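PDB 5I0F: glycoside hydrolase family 31, which degrades cycloalternan, probably hydrolysing its alpha-glucosidic linkages by a retaining mechanism that passes through a covalent glycosyl-enzyme intermediate. Local coordinates for residues L211-A216 with C553-W558; G279-A284 with G521-G526; L100-A105 with P128-A133; E134-I139 with W153-A158; K417-T422 with G474-Y479. All coordinates share one frame; numbering follows the deposited sequence.

Contact 1 (L211-A216 with C553-W558); sequences LPMPFA and CGILYW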
# COMPACT_ATOMS: atom_id res chain seq x y z
N LEU A 211 2.89 -0.91 -0.10
CA LEU A 211 3.85 -0.58 0.95
C LEU A 211 5.23 -1.20 0.66
O LEU A 211 5.69 -2.13 1.38
CB LEU A 211 3.30 -1.06 2.29
CG LEU A 211 3.60 -0.22 3.53
CD1 LEU A 211 2.99 -0.86 4.77
CD2 LEU A 211 5.09 -0.02 3.73
N PRO A 212 5.90 -0.70 -0.39
CA PRO A 212 7.23 -1.21 -0.71
C PRO A 212 8.28 -0.51 0.15
O PRO A 212 8.00 0.54 0.72
CB PRO A 212 7.40 -0.79 -2.17
CG PRO A 212 6.63 0.48 -2.27
CD PRO A 212 5.45 0.31 -1.35
N MET A 213 9.47 -1.09 0.21
CA MET A 213 10.66 -0.41 0.76
C MET A 213 11.90 -0.86 -0.01
O MET A 213 11.97 -2.01 -0.44
CB MET A 213 10.83 -0.72 2.24
CG MET A 213 9.73 -0.17 3.14
SD MET A 213 10.09 -0.46 4.86
CE MET A 213 8.49 -0.16 5.62
N PRO A 214 12.88 0.04 -0.19
CA PRO A 214 14.10 -0.35 -0.89
C PRO A 214 15.13 -0.94 0.08
O PRO A 214 16.24 -0.41 0.22
CB PRO A 214 14.57 0.96 -1.52
CG PRO A 214 14.12 2.01 -0.52
CD PRO A 214 12.81 1.50 0.01
N PHE A 215 14.76 -2.05 0.69
CA PHE A 215 15.52 -2.69 1.78
C PHE A 215 15.21 -4.16 1.77
O PHE A 215 14.06 -4.55 1.51
CB PHE A 215 15.13 -2.11 3.16
CG PHE A 215 15.39 -3.06 4.32
CD1 PHE A 215 16.65 -3.16 4.89
CD2 PHE A 215 14.38 -3.86 4.82
CE1 PHE A 215 16.90 -4.05 5.92
CE2 PHE A 215 14.62 -4.76 5.86
CZ PHE A 215 15.88 -4.83 6.42
N ALA A 216 16.22 -4.98 2.07
CA ALA A 216 16.02 -6.42 2.32
C ALA A 216 17.13 -6.97 3.20
O ALA A 216 18.23 -6.42 3.23
CB ALA A 216 15.96 -7.19 1.01
N CYS A 553 10.16 -5.87 7.77
CA CYS A 553 10.66 -4.54 7.46
C CYS A 553 10.28 -3.50 8.51
O CYS A 553 10.46 -2.30 8.30
CB CYS A 553 10.16 -4.13 6.07
SG CYS A 553 10.69 -5.33 4.83
N GLY A 554 9.79 -3.97 9.65
CA GLY A 554 9.50 -3.11 10.78
C GLY A 554 8.10 -2.54 10.86
O GLY A 554 7.88 -1.62 11.63
N ILE A 555 7.16 -3.08 10.07
CA ILE A 555 5.75 -2.71 10.18
C ILE A 555 5.17 -3.66 11.22
O ILE A 555 4.83 -4.81 10.90
CB ILE A 555 5.01 -2.85 8.84
CG1 ILE A 555 5.60 -1.92 7.77
CG2 ILE A 555 3.51 -2.56 9.00
CD1 ILE A 555 5.48 -0.43 8.07
N LEU A 556 5.07 -3.17 12.45
CA LEU A 556 4.73 -4.00 13.61
C LEU A 556 3.24 -4.25 13.78
O LEU A 556 2.82 -5.38 14.03
CB LEU A 556 5.28 -3.33 14.88
CG LEU A 556 5.17 -4.01 16.25
CD1 LEU A 556 5.94 -5.29 16.22
CD2 LEU A 556 5.73 -3.13 17.36
N TYR A 557 2.44 -3.19 13.67
CA TYR A 557 1.02 -3.23 13.98
C TYR A 557 0.21 -3.45 12.69
O TYR A 557 -0.39 -2.51 12.14
CB TYR A 557 0.60 -1.93 14.68
CG TYR A 557 1.38 -1.55 15.92
CD1 TYR A 557 1.16 -2.21 17.12
CD2 TYR A 557 2.31 -0.51 15.91
CE1 TYR A 557 1.87 -1.87 18.28
CE2 TYR A 557 3.02 -0.16 17.05
CZ TYR A 557 2.77 -0.83 18.23
OH TYR A 557 3.44 -0.51 19.38
N TRP A 558 0.24 -4.68 12.22
CA TRP A 558 -0.31 -5.05 10.94
C TRP A 558 -1.55 -5.90 11.13
O TRP A 558 -1.61 -6.75 12.01
CB TRP A 558 0.75 -5.82 10.15
CG TRP A 558 0.29 -6.35 8.83
CD1 TRP A 558 0.47 -5.78 7.62
CD2 TRP A 558 -0.43 -7.56 8.61
NE1 TRP A 558 -0.10 -6.57 6.64
CE2 TRP A 558 -0.65 -7.67 7.22
CE3 TRP A 558 -0.89 -8.59 9.45
CZ2 TRP A 558 -1.30 -8.76 6.65
CZ3 TRP A 558 -1.55 -9.66 8.88
CH2 TRP A 558 -1.75 -9.74 7.50
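Met213 and Cys553 meet because each first torsion lays the side chain beside its own backbone N and anti to the carbonyl carbon: chi1 is -65° at Met213 and -57° at Cys553. Beyond CG the methionine runs extended, which carries its sulfur to Cys553, where SD lies 3.9 Å from Cys553 CB, and its methyl on to Ile555, where Met213 CE lies 3.9 Å from Ile555 CD1. Ile555 also turns its CG1 branch to the far side from the carbonyl carbon, and that branch reaches tip to tip toward Leu211, whose CD1 stands 4.1 Å from Ile555 CG1. At the other end of the row the Phe215 ring takes the cysteine sulfur at its edge. Cys553 SG is 5.2 Å from the ring centroid and 88° off the normal, practically in the ring plane, with Phe215 CD2 the nearest ring atom at 4.0 Å. Gly554, at positive phi, is the C-prime residue of the Schellman motif that ends helix 537-551, and the chain then leads to barrel strand 558-561. The contact thus sets side chains of strand 212-219, and of Leu211 just before it, against the link between a TIM-barrel helix and its next strand. No hydrogen bond joins the two segments and every touching residue is buried, which is consistent with apolar packing and one sulfur-aromatic edge contact, rather than polar bonds, joining them.

Contact 2 (G279-A284 with G521-G526); sequences GFLDVA and GSQAHG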
# COMPACT_ATOMS: atom_id res chain seq x y z
N GLY A 279 19.40 -2.24 12.48
CA GLY A 279 20.17 -1.28 11.71
C GLY A 279 19.25 -0.45 10.83
O GLY A 279 19.33 0.79 10.82
N PHE A 280 18.39 -1.14 10.10
CA PHE A 280 17.40 -0.48 9.24
C PHE A 280 16.45 0.43 10.03
O PHE A 280 16.26 1.61 9.67
CB PHE A 280 16.65 -1.52 8.42
CG PHE A 280 15.65 -0.93 7.45
CD1 PHE A 280 16.01 0.11 6.58
CD2 PHE A 280 14.34 -1.40 7.41
CE1 PHE A 280 15.08 0.66 5.70
CE2 PHE A 280 13.41 -0.87 6.51
CZ PHE A 280 13.79 0.17 5.65
N LEU A 281 15.94 -0.06 11.15
CA LEU A 281 15.07 0.75 12.01
C LEU A 281 15.73 2.03 12.56
O LEU A 281 15.06 3.07 12.68
CB LEU A 281 14.52 -0.09 13.17
CG LEU A 281 13.61 -1.24 12.76
CD1 LEU A 281 13.04 -1.91 14.01
CD2 LEU A 281 12.49 -0.79 11.84
N ASP A 282 17.02 1.95 12.88
CA ASP A 282 17.77 3.13 13.27
C ASP A 282 17.75 4.23 12.19
O ASP A 282 17.75 5.40 12.53
CB ASP A 282 19.23 2.79 13.62
CG ASP A 282 19.38 2.11 14.97
OD1 ASP A 282 18.48 2.26 15.83
OD2 ASP A 282 20.41 1.44 15.16
N VAL A 283 17.73 3.84 10.92
CA VAL A 283 17.68 4.78 9.80
C VAL A 283 16.23 5.18 9.44
O VAL A 283 15.93 6.37 9.23
CB VAL A 283 18.42 4.16 8.59
CG1 VAL A 283 18.17 4.94 7.31
CG2 VAL A 283 19.91 4.10 8.89
N ALA A 284 15.34 4.20 9.41
CA ALA A 284 13.96 4.40 8.95
C ALA A 284 13.04 5.06 9.97
O ALA A 284 12.25 5.89 9.60
CB ALA A 284 13.36 3.10 8.48
N GLY A 521 10.13 4.77 6.60
CA GLY A 521 9.61 5.73 7.57
C GLY A 521 8.20 5.46 8.09
O GLY A 521 7.86 5.91 9.19
N SER A 522 7.40 4.70 7.33
CA SER A 522 6.07 4.29 7.78
C SER A 522 6.05 3.51 9.12
O SER A 522 5.04 3.55 9.83
CB SER A 522 5.33 3.51 6.69
OG SER A 522 5.05 4.35 5.59
N GLN A 523 7.17 2.87 9.46
CA GLN A 523 7.31 2.13 10.72
C GLN A 523 6.94 2.98 11.96
O GLN A 523 6.38 2.45 12.93
CB GLN A 523 8.75 1.62 10.90
CG GLN A 523 9.26 0.63 9.86
CD GLN A 523 9.99 1.27 8.68
OE1 GLN A 523 9.77 2.43 8.31
NE2 GLN A 523 10.86 0.48 8.03
N ALA A 524 7.23 4.28 11.91
CA ALA A 524 6.96 5.19 13.01
C ALA A 524 5.52 5.70 13.13
O ALA A 524 5.18 6.34 14.13
CB ALA A 524 7.92 6.39 12.94
N HIS A 525 4.67 5.43 12.14
CA HIS A 525 3.40 6.14 12.01
C HIS A 525 2.21 5.20 11.98
O HIS A 525 1.67 4.90 10.92
CB HIS A 525 3.42 7.04 10.76
CG HIS A 525 4.53 8.05 10.76
ND1 HIS A 525 4.63 9.04 11.72
CD2 HIS A 525 5.58 8.23 9.93
CE1 HIS A 525 5.69 9.77 11.48
NE2 HIS A 525 6.30 9.29 10.42
N GLY A 526 1.81 4.74 13.16
CA GLY A 526 0.56 4.04 13.34
C GLY A 526 0.53 2.60 12.92
O GLY A 526 1.55 1.88 13.02
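Gln523 reaches across to Leu281, Ala284 and Phe280 at the end of helix 273-284. From CB, directed at the helix, the first torsion places CG anti to the carbonyl carbon, and there Gln523 CG meets Leu281 CD2 at 4.0 Å, the two side chains running obliquely to one another. The chain then bends at chi2 (92°), which swings the amide over toward the last turn of the helix. Ala284 CB lies 3.8 Å from Gln523 CD, and both ends of the amide stay against this methyl while their polar partners differ. OE1 turns back to its own loop and accepts from Gly521 N at 2.9 Å, with the donor in the carbonyl plane but the N-H bent to 134° at the hydrogen. NE2 comes to 3.3 Å from Phe280 CE2, the amide and ring planes 64° apart. That approach is oblique to the ring, and the hydrogen bond of NE2 is made elsewhere, to Cys553 O. With both amide ends engaged, the rotation of the group is fixed although it is buried among apolar neighbours. The backbones also touch: Gly521 CA gives a CA-H...O contact to Ala284 O at 3.3 Å. Phe280 in turn stacks on Phe215 of strand 212-219. The pieces joined are the last turn of helix 273-284, ahead of the first barrel strand 297-300, and the 3-10 turn 522-524 that leads into strand 527-529, a packing at the N-terminal end of a TIM-barrel strand.

Contact 3 (L100-A105 with P128-A133); sequences LPDQDA and PSHWSA. With CA (calcium ion), chain F.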
# COMPACT_ATOMS: atom_id res chain seq x y z
N LEU A 100 17.63 3.11 -32.41
CA LEU A 100 17.72 4.56 -32.24
C LEU A 100 19.15 5.05 -32.40
O LEU A 100 20.03 4.61 -31.66
CB LEU A 100 17.19 4.95 -30.86
CG LEU A 100 17.06 6.45 -30.59
CD1 LEU A 100 15.97 7.07 -31.44
CD2 LEU A 100 16.79 6.65 -29.10
N PRO A 101 19.40 5.96 -33.36
CA PRO A 101 20.77 6.49 -33.47
C PRO A 101 21.22 7.20 -32.20
O PRO A 101 20.40 7.82 -31.51
CB PRO A 101 20.65 7.50 -34.63
CG PRO A 101 19.51 7.01 -35.45
CD PRO A 101 18.55 6.37 -34.49
N ASP A 102 22.52 7.12 -31.89
CA ASP A 102 23.09 7.84 -30.74
C ASP A 102 23.44 9.28 -31.15
O ASP A 102 24.60 9.68 -31.09
CB ASP A 102 24.32 7.09 -30.19
CG ASP A 102 24.73 7.55 -28.78
OD1 ASP A 102 24.11 8.48 -28.23
OD2 ASP A 102 25.67 6.98 -28.21
N GLN A 103 22.43 10.03 -31.56
CA GLN A 103 22.59 11.44 -31.94
C GLN A 103 21.42 12.20 -31.35
O GLN A 103 20.29 11.69 -31.36
CB GLN A 103 22.59 11.60 -33.47
CG GLN A 103 23.60 10.74 -34.23
CD GLN A 103 23.47 10.86 -35.74
OE1 GLN A 103 22.70 11.67 -36.25
NE2 GLN A 103 24.24 10.04 -36.47
N ASP A 104 21.67 13.39 -30.82
CA ASP A 104 20.58 14.22 -30.31
C ASP A 104 19.76 14.79 -31.47
O ASP A 104 20.26 15.00 -32.57
CB ASP A 104 21.11 15.34 -29.43
CG ASP A 104 21.73 14.84 -28.15
OD1 ASP A 104 21.57 13.64 -27.82
OD2 ASP A 104 22.40 15.65 -27.48
N ALA A 105 18.48 15.01 -31.19
CA ALA A 105 17.53 15.44 -32.21
C ALA A 105 16.41 16.24 -31.57
O ALA A 105 16.33 16.39 -30.35
CB ALA A 105 16.96 14.22 -32.93
N PRO A 128 19.13 10.61 -26.71
CA PRO A 128 19.32 9.21 -26.37
C PRO A 128 20.39 8.99 -25.30
O PRO A 128 21.37 9.75 -25.22
CB PRO A 128 19.75 8.58 -27.70
CG PRO A 128 19.25 9.49 -28.75
CD PRO A 128 19.33 10.87 -28.15
N SER A 129 20.16 7.97 -24.50
CA SER A 129 21.03 7.57 -23.43
C SER A 129 21.78 6.29 -23.78
O SER A 129 21.37 5.54 -24.67
CB SER A 129 20.21 7.33 -22.14
OG SER A 129 19.69 8.55 -21.63
N HIS A 130 22.89 6.07 -23.09
CA HIS A 130 23.66 4.83 -23.18
C HIS A 130 24.22 4.49 -21.81
O HIS A 130 24.36 5.37 -20.95
CB HIS A 130 24.77 4.92 -24.24
CG HIS A 130 25.89 5.85 -23.89
ND1 HIS A 130 25.81 7.21 -24.09
CD2 HIS A 130 27.12 5.61 -23.37
CE1 HIS A 130 26.94 7.78 -23.71
NE2 HIS A 130 27.75 6.83 -23.27
N TRP A 131 24.53 3.22 -21.61
CA TRP A 131 25.11 2.75 -20.35
C TRP A 131 26.62 2.93 -20.37
O TRP A 131 27.28 2.51 -21.30
CB TRP A 131 24.74 1.29 -20.07
CG TRP A 131 23.30 1.07 -19.76
CD1 TRP A 131 22.34 0.57 -20.60
CD2 TRP A 131 22.63 1.34 -18.52
NE1 TRP A 131 21.14 0.51 -19.98
CE2 TRP A 131 21.27 0.98 -18.70
CE3 TRP A 131 23.04 1.84 -17.27
CZ2 TRP A 131 20.32 1.10 -17.67
CZ3 TRP A 131 22.09 1.96 -16.25
CH2 TRP A 131 20.74 1.59 -16.46
N SER A 132 27.15 3.59 -19.34
CA SER A 132 28.58 3.88 -19.24
C SER A 132 29.16 3.28 -17.97
O SER A 132 28.60 3.44 -16.88
CB SER A 132 28.80 5.39 -19.23
OG SER A 132 30.18 5.70 -19.08
N ALA A 133 30.30 2.61 -18.14
CA ALA A 133 31.10 2.09 -17.04
C ALA A 133 32.12 3.11 -16.53
O ALA A 133 32.92 2.78 -15.65
CB ALA A 133 31.82 0.82 -17.47
CA CA F . 33.39 1.65 -13.53
O HOH W 1 24.02 8.75 -25.35
O HOH W 2 22.41 12.30 -25.53
O HOH W 3 31.09 2.89 -13.43
O HOH W 4 31.78 0.06 -13.35
O HOH W 5 33.98 0.57 -11.46
O HOH W 6 35.46 2.92 -13.82
O HOH W 7 34.44 0.17 -15.04
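Pro128 sets its ring against the loop 100-105, and the side chains there meet it from different directions. Leu100 crosses it at about a right angle. With CG anti to the backbone N (chi1 -173°), the leucine brings CD2 to 3.8 Å from Pro128 CG. Asp104 comes in obliquely, its OD1 being 3.6 Å from Pro128 CD. Between them two backbone carbonyls border the ring: Pro101 O is 3.4 Å from Pro128 CG, and Gln103 O, buried here without a hydrogen-bonding partner in the model, approaches Pro128 CD. Farther along, the carboxylate of Asp102 and the ring of His130 are inclined by 58°, and Asp102 OD2 and His130 ND1 stay 4.1 Å apart, too far for a direct bond. A water links the two side chains instead, through the other carboxylate oxygen. It lies in the plane of the imidazole at its edge, is 2.7 Å from His130 ND1, and donates to both Asp102 OD1 and Pro128 O. A second water donates to Asp104 OD1 and to the same Pro128 O, while Asp104 OD2 is hydrogen-bonded to Ser157 OG. No direct hydrogen bond crosses between the segments. At the far end Ala133 O ligates a calcium ion at 2.5 Å, with five waters as its other ligands. The contact is a junction of two sheets: a loop between two strands of the N-terminal antiparallel sheet rests on the start of edge strand 130-132 of the following six-stranded sheet.

Contact 4 (E134-I139 with W153-A158); sequences EPVGHI and WLVSSA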
# COMPACT_ATOMS: atom_id res chain seq x y z
N GLU A 134 32.11 4.33 -17.07
CA GLU A 134 32.99 5.40 -16.58
C GLU A 134 32.51 5.81 -15.20
O GLU A 134 31.34 5.63 -14.88
CB GLU A 134 32.97 6.62 -17.50
CG GLU A 134 33.28 6.38 -18.98
CD GLU A 134 34.65 5.79 -19.24
OE1 GLU A 134 35.61 6.05 -18.47
OE2 GLU A 134 34.76 5.07 -20.26
N PRO A 135 33.42 6.34 -14.35
CA PRO A 135 33.02 6.74 -13.00
C PRO A 135 32.27 8.07 -13.00
O PRO A 135 32.75 9.08 -12.47
CB PRO A 135 34.37 6.81 -12.26
CG PRO A 135 35.31 7.24 -13.31
CD PRO A 135 34.86 6.54 -14.57
N VAL A 136 31.07 8.05 -13.58
CA VAL A 136 30.21 9.24 -13.73
C VAL A 136 29.70 9.69 -12.37
O VAL A 136 29.61 10.88 -12.09
CB VAL A 136 28.99 8.93 -14.64
CG1 VAL A 136 28.05 10.15 -14.73
CG2 VAL A 136 29.45 8.51 -16.03
N GLY A 137 29.32 8.71 -11.55
CA GLY A 137 28.96 8.93 -10.15
C GLY A 137 29.67 7.94 -9.24
O GLY A 137 30.63 7.28 -9.63
N HIS A 138 29.14 7.80 -8.03
CA HIS A 138 29.78 7.05 -6.97
C HIS A 138 28.69 6.36 -6.13
O HIS A 138 27.68 6.97 -5.80
CB HIS A 138 30.61 8.06 -6.17
CG HIS A 138 31.05 7.59 -4.82
ND1 HIS A 138 31.96 6.57 -4.65
CD2 HIS A 138 30.74 8.03 -3.58
CE1 HIS A 138 32.18 6.39 -3.36
NE2 HIS A 138 31.44 7.26 -2.69
N ILE A 139 28.89 5.07 -5.85
CA ILE A 139 28.05 4.34 -4.91
C ILE A 139 28.74 4.37 -3.54
O ILE A 139 29.82 3.80 -3.38
CB ILE A 139 27.84 2.86 -5.33
CG1 ILE A 139 27.38 2.73 -6.79
CG2 ILE A 139 26.83 2.20 -4.40
CD1 ILE A 139 26.06 3.37 -7.11
N TRP A 153 26.10 3.53 -15.54
CA TRP A 153 25.35 4.80 -15.40
C TRP A 153 24.68 5.11 -16.72
O TRP A 153 25.34 5.07 -17.76
CB TRP A 153 26.31 5.93 -14.99
CG TRP A 153 27.07 5.63 -13.73
CD1 TRP A 153 28.26 4.98 -13.63
CD2 TRP A 153 26.67 5.96 -12.39
NE1 TRP A 153 28.63 4.88 -12.30
CE2 TRP A 153 27.68 5.48 -11.52
CE3 TRP A 153 25.56 6.64 -11.84
CZ2 TRP A 153 27.60 5.63 -10.13
CZ3 TRP A 153 25.49 6.79 -10.47
CH2 TRP A 153 26.52 6.29 -9.61
N LEU A 154 23.37 5.38 -16.69
CA LEU A 154 22.59 5.64 -17.90
C LEU A 154 22.68 7.14 -18.19
O LEU A 154 22.04 7.95 -17.50
CB LEU A 154 21.14 5.17 -17.75
CG LEU A 154 20.28 5.29 -19.02
CD1 LEU A 154 20.84 4.46 -20.16
CD2 LEU A 154 18.83 4.91 -18.73
N VAL A 155 23.47 7.50 -19.20
CA VAL A 155 23.84 8.89 -19.44
C VAL A 155 23.44 9.39 -20.82
O VAL A 155 23.51 8.65 -21.80
CB VAL A 155 25.35 9.15 -19.26
CG1 VAL A 155 25.77 8.89 -17.82
CG2 VAL A 155 26.19 8.34 -20.24
N SER A 156 23.05 10.66 -20.88
CA SER A 156 22.81 11.36 -22.15
C SER A 156 23.49 12.71 -22.08
O SER A 156 24.13 13.04 -21.08
CB SER A 156 21.31 11.55 -22.37
OG SER A 156 20.77 12.48 -21.45
N SER A 157 23.35 13.50 -23.13
CA SER A 157 23.82 14.89 -23.11
C SER A 157 23.09 15.73 -22.06
O SER A 157 23.62 16.74 -21.61
CB SER A 157 23.68 15.52 -24.49
OG SER A 157 22.33 15.52 -24.90
N ALA A 158 21.87 15.34 -21.70
CA ALA A 158 21.09 15.99 -20.63
C ALA A 158 21.63 15.70 -19.22
O ALA A 158 21.57 16.58 -18.36
CB ALA A 158 19.62 15.58 -20.72
O HOH W 3 31.09 2.89 -13.43
O HOH W 8 31.06 4.37 -10.66
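Trp153 NE1 donates to one water at 3.0 Å and only weakly, over a longer distance, to a second; the first water donates to Gly137 O, the second to Glu134 O. Both lie in the ring plane at its edge. The indole belongs to strand 152-155 of an antiparallel beta sheet, and it packs beneath the link that carries the chain from edge strand 130-132 of that sheet to strand 138-141 of the next, a link between two sheets that are probably the layers of the galactose-mutarotase-like beta sandwich. Chi1 of -56° leaves Trp153 CG anti to the carbonyl carbon and turns the ring under the link. One face is met by two CH-pi contacts. Gly137 CA stands 3.8 Å from the centroid of the six-membered ring of Trp153, 20° off the normal, and Val136 CB stands 4.2 Å from the centroid of the five-membered ring, 24° off its normal. The glycine has no side chain to hold the backbone away, which lets Gly137 C come within 3.2 Å of Trp153 CZ2. Val136 and Ile139 each run past the indole in the opposite sense. The second of these also touches strand 263-271, next to its own strand. Upstream, Pro135 centres an inverse gamma turn that bends the link. The water bound to Glu134 O is also a ligand of the calcium ion held by Ala133 O. Beyond the indole, Val136 CG1 lies 4.0 Å from Val155 CG1.

Contact 5 (K417-T422 with G474-Y479); sequences KEPDGT and GSDLRY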
# COMPACT_ATOMS: atom_id res chain seq x y z
N LYS A 417 1.61 20.32 -6.89
CA LYS A 417 1.53 21.08 -8.14
C LYS A 417 2.09 20.35 -9.35
O LYS A 417 3.00 19.56 -9.23
CB LYS A 417 2.23 22.42 -7.95
CG LYS A 417 1.39 23.31 -7.05
CD LYS A 417 2.09 24.57 -6.60
CE LYS A 417 1.27 25.20 -5.49
NZ LYS A 417 1.53 26.65 -5.44
N GLU A 418 1.53 20.63 -10.52
CA GLU A 418 2.13 20.24 -11.80
C GLU A 418 3.39 21.13 -12.03
O GLU A 418 3.54 22.21 -11.39
CB GLU A 418 1.14 20.40 -12.99
CG GLU A 418 -0.29 19.83 -12.85
CD GLU A 418 -0.51 18.33 -13.16
OE1 GLU A 418 0.45 17.60 -13.47
OE2 GLU A 418 -1.72 17.89 -13.07
N PRO A 419 4.29 20.72 -12.96
CA PRO A 419 5.47 21.57 -13.22
C PRO A 419 5.17 23.03 -13.55
O PRO A 419 5.94 23.88 -13.14
CB PRO A 419 6.21 20.85 -14.36
CG PRO A 419 5.33 19.74 -14.79
CD PRO A 419 4.35 19.45 -13.69
N ASP A 420 4.04 23.34 -14.20
CA ASP A 420 3.64 24.75 -14.46
C ASP A 420 3.04 25.55 -13.29
O ASP A 420 2.62 26.68 -13.49
CB ASP A 420 2.68 24.83 -15.66
CG ASP A 420 1.28 24.31 -15.37
OD1 ASP A 420 1.00 23.78 -14.25
OD2 ASP A 420 0.44 24.40 -16.29
N GLY A 421 2.97 24.97 -12.09
CA GLY A 421 2.49 25.69 -10.90
C GLY A 421 1.02 25.53 -10.60
O GLY A 421 0.57 25.95 -9.53
N THR A 422 0.24 24.95 -11.51
CA THR A 422 -1.18 24.79 -11.32
C THR A 422 -1.38 23.53 -10.47
O THR A 422 -0.46 22.71 -10.38
CB THR A 422 -1.94 24.69 -12.65
OG1 THR A 422 -1.51 23.53 -13.37
CG2 THR A 422 -1.69 25.94 -13.50
N GLY A 474 3.77 11.39 -11.58
CA GLY A 474 4.42 12.46 -12.33
C GLY A 474 5.77 12.72 -11.72
O GLY A 474 5.86 13.16 -10.57
N SER A 475 6.83 12.45 -12.47
CA SER A 475 8.18 12.64 -11.96
C SER A 475 8.50 14.13 -11.69
O SER A 475 9.38 14.42 -10.88
CB SER A 475 9.20 12.04 -12.95
OG SER A 475 9.27 12.87 -14.10
N ASP A 476 7.78 15.04 -12.35
CA ASP A 476 8.07 16.48 -12.31
C ASP A 476 7.06 17.28 -11.48
O ASP A 476 7.08 18.51 -11.50
CB ASP A 476 8.20 17.07 -13.72
CG ASP A 476 7.11 16.58 -14.69
OD1 ASP A 476 6.23 15.72 -14.32
OD2 ASP A 476 7.18 17.03 -15.86
N LEU A 477 6.20 16.59 -10.72
CA LEU A 477 5.33 17.26 -9.76
C LEU A 477 6.21 18.05 -8.77
O LEU A 477 7.37 17.74 -8.61
CB LEU A 477 4.44 16.25 -9.03
CG LEU A 477 3.48 15.39 -9.87
CD1 LEU A 477 2.56 14.60 -8.95
CD2 LEU A 477 2.68 16.19 -10.88
N ARG A 478 5.64 19.08 -8.14
CA ARG A 478 6.36 19.96 -7.23
C ARG A 478 5.73 19.94 -5.84
O ARG A 478 4.51 20.11 -5.68
CB ARG A 478 6.34 21.40 -7.74
CG ARG A 478 6.88 21.58 -9.15
CD ARG A 478 6.86 23.05 -9.54
NE ARG A 478 7.50 23.31 -10.85
CZ ARG A 478 8.81 23.33 -11.07
NH1 ARG A 478 9.27 23.56 -12.31
NH2 ARG A 478 9.69 23.11 -10.10
N TYR A 479 6.59 19.78 -4.84
CA TYR A 479 6.19 19.78 -3.44
C TYR A 479 6.84 20.97 -2.74
O TYR A 479 7.94 21.42 -3.11
CB TYR A 479 6.62 18.49 -2.77
CG TYR A 479 5.86 17.25 -3.21
CD1 TYR A 479 6.20 16.54 -4.35
CD2 TYR A 479 4.80 16.77 -2.44
CE1 TYR A 479 5.49 15.40 -4.75
CE2 TYR A 479 4.11 15.62 -2.81
CZ TYR A 479 4.45 14.93 -3.95
OH TYR A 479 3.70 13.81 -4.27
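Lys417 and Arg478 form a single antiparallel bridge, a hydrogen-bonded pair in which Lys417 N donates to Arg478 O at 3.1 Å and Arg478 N returns a bond to Lys417 O at 2.9 Å. Each partner borders a type I turn, Glu418 to Gly421 and Gly474 to Leu477, so two turn-bearing loops of the TIM-barrel domain are zipped at one rung. Arg478 then adds a side-chain bond. Its chain is extended from CG to NE (chi3 174°), which lays Arg478 NE 2.8 Å from Pro419 O along a nearly straight N-H (174°). The oxygen sits at the edge of the guanidinium, in its plane, and NH1 makes only a weak second bond to it. Opposite charges outside the pair engage the acids: Asp476 OD2 bridges to Arg7, and Glu418 OE1 to Arg427, which would be expected to favour their ionised forms. Glu418 and Leu477 run side by side in the same direction, Glu418 OE1 3.7 Å from Leu477 CD2. Pro419 meets the Asp476 carboxylate obliquely, its CG 3.5 Å from Asp476 OD2.

Contacts 1 and 2 are buried and adjoin one another, their centres about 8 Å apart, both joining the elements that precede the barrel to barrel loops; they touch through an amide bond and a ring stack. Contacts 3 and 4 lie far from the chain centre, partly buried, and share the sheet in which strands 130-132 and 152-155 are neighbours, with one calcium-bound water common to both. Contact 5 is a surface contact within the barrel domain, about 28 Å between centres from contact 1. Chemistry follows place: sulfur and apolar packing with one buried, bonded amide inside, water bridges and proline or indole packing at the outer sheets, and direct backbone and arginine bonds at contact 5.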